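Local coordinates for adenylosuccinate lyase (Francisella tularensis subsp. tularensis SCHU S4, PDB 4EEI), which probably catalyses two fumarate-releasing steps of purine biosynthesis, one of them the cleavage of adenylosuccinate to AMP, at residues 27-38 against 86-94; 116-127 against 324-334. All blocks are in the same frame, centred on the assembly; numbering follows the deposited sequence.

How the interactions relate
Helix 94-131 runs between the two contacts. Interaction 1 ends at Ser94, where this helix starts, and interaction 2 holds its segment 116-127. The centres of the contacts are 46 Å apart, their nearest atoms about 27 Å, and they share no atoms. Interaction 1 lies at the active site: Ser94 belongs to the AMP pocket and binds succinate, and the side chain of His89 is about 5 Å from the bound succinic acid. Interaction 2 is plain helix packing nearer the centre of the chain. The side chain of Met327 is about 13 Å from a bound AMP.

Interaction 1 (27-38 against 86-94); sequences ELAILEALEDRM and KFFHFGVTS. With EDO (1,2-ethanediol), chain Y.
Glu27, on helix 16-33, holds the loop residue His89 by a short hydrogen bond. His89 ND1 donates to Glu27 OE2 at 2.5 Å with an angle of 166°. The carboxylate oxygen uses its syn lone pair and lies close to the imidazole plane. One face of the imidazole has Val92 CG2 over its centre. The bend at chi2 of Glu27 (-83°) folds the carboxylate back, so that OE1 lies over one face of the Phe88 ring. Water 1 ties the same corner together. It donates to Glu27 O and to Glu27 OE1, and accepts from His89 N at 2.8 Å. This is the tight, polar end of the contact.

The segment 86-94 ends at Ser94, the first residue of helix 94-131 in the fumarase/aspartase-type lyase fold. Ser94 hydrogen-bonds the bound succinic acid and touches AMP. His89, five residues earlier, is the loop residue held by Glu27.

Further along, the contact is apolar. Ile30 CG2 meets Val92 CG1 at 4.1 Å, Leu31 CD1 lies 3.8 Å from Phe87 CB, and Leu34 CD1 meets the edge of the Phe90 ring. At the far end Met38 makes Met-aromatic contacts with Phe87 and Phe90, both oblique. Met38 CG is 3.5 Å from Phe87 CE2, while its methyl CE reaches Phe90 CE1 at 3.8 Å. No direct polar bond crosses between the segments here. His358 of the second subunit stacks edge-to-face with Phe90. The solvent side is at Asp36 and Arg37, both exposed, beyond helix 16-33. There a 1,2-ethanediol, probably from the crystallisation liquor, makes a weak hydrogen bond to Arg37 O.

Interaction 2 (116-127 against 324-334); sequences DLEALCDSLLTK and LRRMKNTIDNL
This is a buried, nearly parallel helix-helix contact between helix 94-131 and helix 304-333, in the long helical bundle of the fumarase/aspartase-type lyase fold. The axes of the two segments come within 8.9 Å at an angle of 15°. Packing is knobs-into-holes. Leu120 sits among Leu324, Met327, Lys328 and Ile331, with its CD1 3.7 Å from Lys328 CA. In return, Ile331 fits among Leu120, Ser123, Leu124 and Lys127. Helix 217-244 packs against Leu124, Met327 and Ile331.

Polar groups flank this core. Arg325 NE donates to Asp116 OD2 at 2.8 Å in a salt bridge. The carboxylate meets the edge of the guanidinium, and the two planes are 82° apart. Arg325 also has a second acidic partner, Glu9. Ser123 OG donates to Asp332 OD1 at 2.7 Å, reaching it on the syn side, a little out of the carboxylate plane. Lys328 NZ bridges to the other oxygen, Asp332 OD2. Water 4 links Ser123 O to Asp332 OD1, so the serine and aspartate are joined twice.

Lys127 reaches across to 331-334. Bent at chi2 (67°), it passes Ile331 CG2 with its CB and CG and carries its ammonium to the carbonyls of Ile331 and Leu334. Lys127 NZ donates to Leu334 O at 2.8 Å and, nearly along the C=O axis, to Ile331 O at 2.9 Å.

Interaction 1 (27-38 against 86-94)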
loop_
_atom_site.group_PDB
_atom_site.type_symbol
_atom_site.label_atom_id
_atom_site.label_comp_id
_atom_site.label_asym_id
_atom_site.label_seq_id
_atom_site.Cartn_x
_atom_site.Cartn_y
_atom_site.Cartn_z
ATOM N N GLU B 27 14.481 -32.087 -7.924
ATOM C CA GLU B 27 14.040 -33.315 -8.593
ATOM C C GLU B 27 14.908 -34.505 -8.183
ATOM O O GLU B 27 14.414 -35.621 -8.012
ATOM C CB GLU B 27 14.112 -33.173 -10.121
ATOM C CG GLU B 27 13.102 -32.212 -10.751
ATOM C CD GLU B 27 11.730 -32.843 -10.992
ATOM O OE1 GLU B 27 11.453 -33.941 -10.451
ATOM O OE2 GLU B 27 10.921 -32.233 -11.731
ATOM N N LEU B 28 16.204 -34.270 -8.028
ATOM C CA LEU B 28 17.124 -35.366 -7.742
ATOM C C LEU B 28 17.073 -35.744 -6.272
ATOM O O LEU B 28 17.393 -36.870 -5.905
ATOM C CB LEU B 28 18.548 -34.998 -8.159
ATOM C CG LEU B 28 18.722 -34.831 -9.662
ATOM C CD1 LEU B 28 20.152 -34.436 -9.999
ATOM C CD2 LEU B 28 18.329 -36.125 -10.363
ATOM N N ALA B 29 16.673 -34.797 -5.429
ATOM C CA ALA B 29 16.499 -35.092 -4.006
ATOM C C ALA B 29 15.363 -36.093 -3.783
ATOM O O ALA B 29 15.530 -37.088 -3.064
ATOM C CB ALA B 29 16.258 -33.815 -3.214
ATOM N N ILE B 30 14.204 -35.839 -4.390
ATOM C CA ILE B 30 13.091 -36.775 -4.254
ATOM C C ILE B 30 13.391 -38.080 -5.004
ATOM O O ILE B 30 13.030 -39.168 -4.549
ATOM C CB ILE B 30 11.739 -36.146 -4.691
ATOM C CG1 ILE B 30 10.581 -37.096 -4.374
ATOM C CG2 ILE B 30 11.744 -35.779 -6.172
ATOM C CD1 ILE B 30 10.479 -37.438 -2.901
ATOM N N LEU B 31 14.081 -37.987 -6.136
ATOM C CA LEU B 31 14.411 -39.191 -6.902
ATOM C C LEU B 31 15.318 -40.107 -6.088
ATOM O O LEU B 31 15.139 -41.324 -6.082
ATOM C CB LEU B 31 15.067 -38.830 -8.239
ATOM C CG LEU B 31 15.434 -39.975 -9.189
ATOM C CD1 LEU B 31 14.207 -40.747 -9.640
ATOM C CD2 LEU B 31 16.203 -39.446 -10.405
ATOM N N GLU B 32 16.285 -39.517 -5.390
ATOM C CA GLU B 32 17.202 -40.291 -4.555
ATOM C C GLU B 32 16.450 -40.914 -3.381
ATOM O O GLU B 32 16.682 -42.067 -3.016
ATOM C CB GLU B 32 18.351 -39.402 -4.052
ATOM C CG GLU B 32 19.317 -40.104 -3.098
ATOM C CD GLU B 32 20.532 -39.258 -2.735
ATOM O OE1 GLU B 32 20.823 -38.267 -3.445
ATOM O OE2 GLU B 32 21.197 -39.592 -1.731
ATOM N N ALA B 33 15.533 -40.152 -2.795
ATOM C CA ALA B 33 14.683 -40.682 -1.731
ATOM C C ALA B 33 13.926 -41.912 -2.223
ATOM O O ALA B 33 13.841 -42.933 -1.532
ATOM C CB ALA B 33 13.710 -39.608 -1.254
ATOM N N LEU B 34 13.387 -41.815 -3.433
ATOM C CA LEU B 34 12.565 -42.878 -3.985
ATOM C C LEU B 34 13.370 -44.123 -4.325
ATOM O O LEU B 34 12.798 -45.158 -4.642
ATOM C CB LEU B 34 11.790 -42.373 -5.200
ATOM C CG LEU B 34 10.638 -41.425 -4.858
ATOM C CD1 LEU B 34 9.959 -40.889 -6.112
ATOM C CD2 LEU B 34 9.624 -42.131 -3.963
ATOM N N GLU B 35 14.692 -44.024 -4.250
ATOM C CA GLU B 35 15.550 -45.186 -4.448
ATOM C C GLU B 35 15.392 -46.194 -3.313
ATOM O O GLU B 35 15.761 -47.359 -3.450
ATOM C CB GLU B 35 17.012 -44.760 -4.583
ATOM C CG GLU B 35 17.385 -44.278 -5.976
ATOM C CD GLU B 35 18.839 -43.865 -6.084
ATOM O OE1 GLU B 35 19.645 -44.282 -5.226
ATOM O OE2 GLU B 35 19.177 -43.124 -7.030
ATOM N N ASP B 36 14.838 -45.740 -2.193
ATOM C CA ASP B 36 14.488 -46.634 -1.096
ATOM C C ASP B 36 13.218 -47.419 -1.408
ATOM O O ASP B 36 12.830 -48.312 -0.657
ATOM C CB ASP B 36 14.310 -45.847 0.202
ATOM C CG ASP B 36 15.630 -45.488 0.853
ATOM O OD1 ASP B 36 16.687 -45.784 0.259
ATOM O OD2 ASP B 36 15.611 -44.912 1.958
ATOM N N ARG B 37 12.576 -47.079 -2.519
ATOM C CA ARG B 37 11.402 -47.810 -2.976
ATOM C C ARG B 37 11.627 -48.398 -4.364
ATOM O O ARG B 37 12.287 -49.423 -4.510
ATOM C CB ARG B 37 10.172 -46.902 -2.975
ATOM C CG ARG B 37 9.883 -46.264 -1.626
ATOM C CD ARG B 37 8.401 -46.312 -1.299
ATOM N NE ARG B 37 7.749 -45.030 -1.545
ATOM C CZ ARG B 37 6.629 -44.885 -2.244
ATOM N NH1 ARG B 37 6.106 -43.681 -2.419
ATOM N NH2 ARG B 37 6.032 -45.945 -2.769
ATOM N N MET B 38 11.073 -47.744 -5.381
ATOM C CA MET B 38 10.891 -48.375 -6.682
ATOM C C MET B 38 11.994 -47.993 -7.666
ATOM O O MET B 38 12.134 -48.610 -8.720
ATOM C CB MET B 38 9.521 -48.021 -7.264
ATOM C CG MET B 38 9.421 -46.603 -7.801
ATOM S SD MET B 38 9.136 -45.395 -6.494
ATOM C CE MET B 38 7.487 -45.849 -5.968
ATOM N N LYS B 86 13.140 -42.773 -16.497
ATOM C CA LYS B 86 11.806 -43.297 -16.198
ATOM C C LYS B 86 11.134 -42.711 -14.950
ATOM O O LYS B 86 9.940 -42.387 -14.970
ATOM C CB LYS B 86 11.842 -44.820 -16.086
ATOM C CG LYS B 86 10.492 -45.407 -15.758
ATOM C CD LYS B 86 10.427 -46.897 -16.033
ATOM C CE LYS B 86 8.998 -47.374 -15.898
ATOM N NZ LYS B 86 8.814 -48.827 -16.177
ATOM N N PHE B 87 11.889 -42.590 -13.864
ATOM C CA PHE B 87 11.302 -42.154 -12.607
ATOM C C PHE B 87 11.567 -40.682 -12.333
ATOM O O PHE B 87 11.306 -40.188 -11.236
ATOM C CB PHE B 87 11.785 -43.034 -11.453
ATOM C CG PHE B 87 11.233 -44.433 -11.494
ATOM C CD1 PHE B 87 12.044 -45.511 -11.824
ATOM C CD2 PHE B 87 9.896 -44.664 -11.228
ATOM C CE1 PHE B 87 11.531 -46.796 -11.867
ATOM C CE2 PHE B 87 9.378 -45.942 -11.269
ATOM C CZ PHE B 87 10.194 -47.011 -11.590
ATOM N N PHE B 88 12.076 -39.977 -13.337
ATOM C CA PHE B 88 12.270 -38.542 -13.201
ATOM C C PHE B 88 10.899 -37.890 -13.058
ATOM O O PHE B 88 9.977 -38.186 -13.824
ATOM C CB PHE B 88 13.027 -37.965 -14.399
ATOM C CG PHE B 88 13.604 -36.599 -14.145
ATOM C CD1 PHE B 88 14.773 -36.456 -13.410
ATOM C CD2 PHE B 88 12.970 -35.458 -14.625
ATOM C CE1 PHE B 88 15.314 -35.197 -13.166
ATOM C CE2 PHE B 88 13.504 -34.194 -14.387
ATOM C CZ PHE B 88 14.677 -34.064 -13.654
ATOM N N HIS B 89 10.763 -37.037 -12.048
ATOM C CA HIS B 89 9.502 -36.348 -11.776
ATOM C C HIS B 89 8.357 -37.336 -11.535
ATOM O O HIS B 89 7.309 -37.268 -12.174
ATOM C CB HIS B 89 9.165 -35.393 -12.922
ATOM C CG HIS B 89 8.179 -34.331 -12.553
ATOM N ND1 HIS B 89 8.555 -33.134 -11.982
ATOM C CD2 HIS B 89 6.832 -34.284 -12.673
ATOM C CE1 HIS B 89 7.480 -32.394 -11.767
ATOM N NE2 HIS B 89 6.422 -33.071 -12.177
ATOM N N PHE B 90 8.568 -38.259 -10.608
ATOM C CA PHE B 90 7.585 -39.285 -10.327
ATOM C C PHE B 90 6.856 -38.935 -9.035
ATOM O O PHE B 90 7.495 -38.630 -8.027
ATOM C CB PHE B 90 8.297 -40.633 -10.204
ATOM C CG PHE B 90 7.381 -41.797 -10.002
ATOM C CD1 PHE B 90 7.091 -42.249 -8.724
ATOM C CD2 PHE B 90 6.838 -42.466 -11.087
ATOM C CE1 PHE B 90 6.265 -43.337 -8.530
ATOM C CE2 PHE B 90 6.001 -43.557 -10.900
ATOM C CZ PHE B 90 5.712 -43.993 -9.616
ATOM N N GLY B 91 5.527 -38.941 -9.073
ATOM C CA GLY B 91 4.728 -38.736 -7.873
ATOM C C GLY B 91 4.551 -37.284 -7.445
ATOM O O GLY B 91 3.542 -36.936 -6.821
ATOM N N VAL B 92 5.521 -36.439 -7.772
ATOM C CA VAL B 92 5.447 -35.023 -7.411
ATOM C C VAL B 92 4.469 -34.264 -8.295
ATOM O O VAL B 92 4.150 -34.706 -9.401
ATOM C CB VAL B 92 6.815 -34.332 -7.532
ATOM C CG1 VAL B 92 7.740 -34.771 -6.416
ATOM C CG2 VAL B 92 7.448 -34.617 -8.896
ATOM N N THR B 93 3.991 -33.126 -7.800
ATOM C CA THR B 93 3.287 -32.163 -8.636
ATOM C C THR B 93 4.321 -31.108 -9.060
ATOM O O THR B 93 5.360 -30.974 -8.399
ATOM C CB THR B 93 2.097 -31.532 -7.863
ATOM O OG1 THR B 93 1.256 -30.806 -8.764
ATOM C CG2 THR B 93 2.598 -30.603 -6.772
ATOM N N SER B 94 4.085 -30.387 -10.160
ATOM C CA SER B 94 5.054 -29.376 -10.604
ATOM C C SER B 94 5.479 -28.433 -9.477
ATOM O O SER B 94 6.658 -28.118 -9.338
ATOM C CB SER B 94 4.525 -28.557 -11.792
ATOM O OG SER B 94 4.256 -29.381 -12.908
HETATM C C1 EDO Y . 14.147 -51.075 -0.817
HETATM O O1 EDO Y . 15.030 -50.503 -1.791
HETATM C C2 EDO Y . 12.796 -51.366 -1.462
HETATM O O2 EDO Y . 12.996 -52.113 -2.670
HETATM O O HOH W 1 12.381 -36.447 -9.831
#

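Interaction 2 (116-127 against 324-334)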
loop_
_atom_site.group_PDB
_atom_site.type_symbol
_atom_site.label_atom_id
_atom_site.label_comp_id
_atom_site.label_asym_id
_atom_site.label_seq_id
_atom_site.Cartn_x
_atom_site.Cartn_y
_atom_site.Cartn_z
ATOM N N ASP B 116 25.355 -8.497 4.173
ATOM C CA ASP B 116 25.406 -7.059 3.904
ATOM C C ASP B 116 24.708 -6.222 4.980
ATOM O O ASP B 116 25.140 -5.112 5.270
ATOM C CB ASP B 116 24.843 -6.743 2.515
ATOM C CG ASP B 116 25.755 -7.226 1.398
ATOM O OD1 ASP B 116 26.988 -7.190 1.579
ATOM O OD2 ASP B 116 25.242 -7.657 0.344
ATOM N N LEU B 117 23.634 -6.743 5.567
ATOM C CA LEU B 117 22.977 -6.037 6.667
ATOM C C LEU B 117 23.886 -5.966 7.898
ATOM O O LEU B 117 23.990 -4.924 8.546
ATOM C CB LEU B 117 21.633 -6.689 7.015
ATOM C CG LEU B 117 20.848 -6.161 8.224
ATOM C CD1 LEU B 117 20.522 -4.683 8.060
ATOM C CD2 LEU B 117 19.567 -6.957 8.423
ATOM N N GLU B 118 24.561 -7.064 8.219
ATOM C CA GLU B 118 25.478 -7.054 9.357
ATOM C C GLU B 118 26.653 -6.105 9.098
ATOM O O GLU B 118 27.137 -5.430 10.008
ATOM C CB GLU B 118 25.978 -8.469 9.665
ATOM C CG GLU B 118 26.802 -8.557 10.946
ATOM C CD GLU B 118 26.811 -9.956 11.542
ATOM O OE1 GLU B 118 26.862 -10.931 10.759
ATOM O OE2 GLU B 118 26.766 -10.079 12.790
ATOM N N ALA B 119 27.117 -6.047 7.851
ATOM C CA ALA B 119 28.219 -5.151 7.518
ATOM C C ALA B 119 27.791 -3.687 7.664
ATOM O O ALA B 119 28.594 -2.838 8.065
ATOM C CB ALA B 119 28.738 -5.431 6.112
ATOM N N LEU B 120 26.541 -3.388 7.327
ATOM C CA LEU B 120 26.029 -2.026 7.493
ATOM C C LEU B 120 25.939 -1.683 8.982
ATOM O O LEU B 120 26.257 -0.564 9.390
ATOM C CB LEU B 120 24.657 -1.865 6.829
ATOM C CG LEU B 120 23.973 -0.528 7.149
ATOM C CD1 LEU B 120 24.845 0.646 6.700
ATOM C CD2 LEU B 120 22.590 -0.443 6.525
ATOM N N CYS B 121 25.502 -2.650 9.787
ATOM C CA CYS B 121 25.500 -2.489 11.247
ATOM C C CYS B 121 26.898 -2.167 11.739
ATOM O O CYS B 121 27.088 -1.203 12.493
ATOM C CB CYS B 121 24.972 -3.746 11.947
ATOM S SG CYS B 121 23.190 -3.991 11.712
ATOM N N ASP B 122 27.879 -2.954 11.302
ATOM C CA ASP B 122 29.268 -2.707 11.681
ATOM C C ASP B 122 29.731 -1.290 11.344
ATOM O O ASP B 122 30.364 -0.629 12.162
ATOM C CB ASP B 122 30.208 -3.713 11.010
ATOM C CG ASP B 122 29.939 -5.142 11.434
ATOM O OD1 ASP B 122 29.308 -5.347 12.491
ATOM O OD2 ASP B 122 30.379 -6.063 10.707
ATOM N N SER B 123 29.428 -0.833 10.135
ATOM C CA SER B 123 29.854 0.497 9.701
ATOM C C SER B 123 29.169 1.623 10.490
ATOM O O SER B 123 29.794 2.654 10.781
ATOM C CB SER B 123 29.608 0.672 8.198
ATOM O OG SER B 123 30.608 0.010 7.450
ATOM N N LEU B 124 27.893 1.433 10.809
ATOM C CA LEU B 124 27.149 2.402 11.621
ATOM C C LEU B 124 27.723 2.537 13.035
ATOM O O LEU B 124 27.858 3.649 13.548
ATOM C CB LEU B 124 25.667 2.025 11.692
ATOM C CG LEU B 124 24.882 2.326 10.410
ATOM C CD1 LEU B 124 23.504 1.716 10.502
ATOM C CD2 LEU B 124 24.769 3.833 10.224
ATOM N N LEU B 125 28.062 1.414 13.664
ATOM C CA LEU B 125 28.680 1.448 14.999
ATOM C C LEU B 125 30.070 2.081 14.946
ATOM O O LEU B 125 30.485 2.812 15.860
ATOM C CB LEU B 125 28.745 0.031 15.600
ATOM C CG LEU B 125 29.277 -0.080 17.032
ATOM C CD1 LEU B 125 28.524 0.864 17.945
ATOM C CD2 LEU B 125 29.181 -1.506 17.551
ATOM N N THR B 126 30.806 1.787 13.878
ATOM C CA THR B 126 32.107 2.399 13.681
ATOM C C THR B 126 31.957 3.907 13.616
ATOM O O THR B 126 32.720 4.637 14.240
ATOM C CB THR B 126 32.794 1.877 12.416
ATOM O OG1 THR B 126 33.192 0.515 12.625
ATOM C CG2 THR B 126 34.027 2.720 12.094
ATOM N N LYS B 127 30.962 4.373 12.872
ATOM C CA LYS B 127 30.697 5.806 12.804
ATOM C C LYS B 127 30.242 6.375 14.157
ATOM O O LYS B 127 30.658 7.463 14.547
ATOM C CB LYS B 127 29.646 6.089 11.739
ATOM C CG LYS B 127 29.911 7.362 10.955
ATOM C CD LYS B 127 31.168 7.255 10.079
ATOM C CE LYS B 127 31.381 8.540 9.288
ATOM N NZ LYS B 127 32.328 8.388 8.144
ATOM N N LEU B 324 21.858 -1.941 0.707
ATOM C CA LEU B 324 22.645 -2.146 1.929
ATOM C C LEU B 324 24.128 -1.892 1.686
ATOM O O LEU B 324 24.823 -1.368 2.558
ATOM C CB LEU B 324 22.455 -3.559 2.480
ATOM C CG LEU B 324 21.048 -3.888 2.986
ATOM C CD1 LEU B 324 20.944 -5.365 3.268
ATOM C CD2 LEU B 324 20.754 -3.087 4.258
ATOM N N ARG B 325 24.626 -2.290 0.517
ATOM C CA ARG B 325 26.036 -2.063 0.182
ATOM C C ARG B 325 26.308 -0.599 -0.061
ATOM O O ARG B 325 27.338 -0.063 0.368
ATOM C CB ARG B 325 26.447 -2.879 -1.049
ATOM C CG ARG B 325 26.349 -4.383 -0.846
ATOM C CD ARG B 325 26.951 -5.160 -2.001
ATOM N NE ARG B 325 26.825 -6.601 -1.772
ATOM C CZ ARG B 325 27.159 -7.533 -2.658
ATOM N NH1 ARG B 325 27.636 -7.186 -3.846
ATOM N NH2 ARG B 325 27.006 -8.814 -2.355
ATOM N N ARG B 326 25.401 0.064 -0.768
ATOM C CA ARG B 326 25.638 1.477 -1.089
ATOM C C ARG B 326 25.529 2.341 0.170
ATOM O O ARG B 326 26.330 3.265 0.373
ATOM C CB ARG B 326 24.671 1.978 -2.165
ATOM C CG ARG B 326 24.835 3.462 -2.468
ATOM C CD ARG B 326 24.129 3.892 -3.748
ATOM N NE ARG B 326 24.478 5.275 -4.083
ATOM C CZ ARG B 326 24.208 5.858 -5.243
ATOM N NH1 ARG B 326 23.574 5.179 -6.190
ATOM N NH2 ARG B 326 24.581 7.118 -5.454
ATOM N N MET B 327 24.551 2.039 1.019
ATOM C CA MET B 327 24.429 2.762 2.285
ATOM C C MET B 327 25.653 2.557 3.172
ATOM O O MET B 327 26.126 3.495 3.802
ATOM C CB MET B 327 23.169 2.348 3.040
ATOM C CG MET B 327 23.033 3.081 4.389
ATOM S SD MET B 327 22.803 4.877 4.201
ATOM C CE MET B 327 21.011 4.934 4.099
ATOM N N LYS B 328 26.172 1.334 3.225
ATOM C CA LYS B 328 27.391 1.089 4.000
ATOM C C LYS B 328 28.564 1.913 3.484
ATOM O O LYS B 328 29.299 2.533 4.267
ATOM C CB LYS B 328 27.753 -0.400 4.003
ATOM C CG LYS B 328 29.117 -0.700 4.644
ATOM C CD LYS B 328 29.790 -1.858 3.928
ATOM C CE LYS B 328 30.941 -2.459 4.719
ATOM N NZ LYS B 328 32.088 -1.528 4.967
ATOM N N ASN B 329 28.745 1.948 2.169
ATOM C CA ASN B 329 29.859 2.721 1.626
ATOM C C ASN B 329 29.657 4.215 1.871
ATOM O O ASN B 329 30.609 4.937 2.146
ATOM C CB ASN B 329 30.039 2.431 0.137
ATOM C CG ASN B 329 30.568 1.032 -0.129
ATOM O OD1 ASN B 329 31.415 0.518 0.611
ATOM N ND2 ASN B 329 30.079 0.411 -1.203
ATOM N N THR B 330 28.413 4.667 1.774
ATOM C CA THR B 330 28.077 6.065 2.038
ATOM C C THR B 330 28.353 6.440 3.500
ATOM O O THR B 330 28.886 7.510 3.785
ATOM C CB THR B 330 26.604 6.357 1.667
ATOM O OG1 THR B 330 26.447 6.256 0.241
ATOM C CG2 THR B 330 26.206 7.755 2.093
ATOM N N ILE B 331 27.998 5.556 4.428
ATOM C CA ILE B 331 28.328 5.793 5.834
ATOM C C ILE B 331 29.848 5.813 6.038
ATOM O O ILE B 331 30.383 6.740 6.666
ATOM C CB ILE B 331 27.691 4.732 6.750
ATOM C CG1 ILE B 331 26.162 4.824 6.707
ATOM C CG2 ILE B 331 28.210 4.883 8.184
ATOM C CD1 ILE B 331 25.607 6.139 7.224
ATOM N N ASP B 332 30.551 4.803 5.520
ATOM C CA ASP B 332 32.014 4.778 5.647
ATOM C C ASP B 332 32.668 6.054 5.145
ATOM O O ASP B 332 33.611 6.558 5.761
ATOM C CB ASP B 332 32.634 3.596 4.884
ATOM C CG ASP B 332 32.325 2.257 5.517
ATOM O OD1 ASP B 332 31.974 2.234 6.716
ATOM O OD2 ASP B 332 32.445 1.225 4.811
ATOM N N ASN B 333 32.177 6.572 4.022
ATOM C CA ASN B 333 32.849 7.685 3.358
ATOM C C ASN B 333 32.298 9.056 3.745
ATOM O O ASN B 333 32.823 10.077 3.315
ATOM C CB ASN B 333 32.814 7.496 1.832
ATOM C CG ASN B 333 33.621 6.293 1.377
ATOM O OD1 ASN B 333 34.676 5.998 1.929
ATOM N ND2 ASN B 333 33.120 5.585 0.374
ATOM N N LEU B 334 31.245 9.070 4.555
ATOM C CA LEU B 334 30.633 10.322 5.008
ATOM C C LEU B 334 31.663 11.205 5.725
ATOM O O LEU B 334 32.420 10.715 6.567
ATOM C CB LEU B 334 29.465 10.007 5.964
ATOM C CG LEU B 334 28.523 11.150 6.345
ATOM C CD1 LEU B 334 27.778 11.634 5.103
ATOM C CD2 LEU B 334 27.512 10.710 7.420
HETATM O O HOH W 2 26.395 -3.423 3.486
HETATM O O HOH W 3 31.498 -2.700 7.695
HETATM O O HOH W 4 31.864 3.641 9.099
#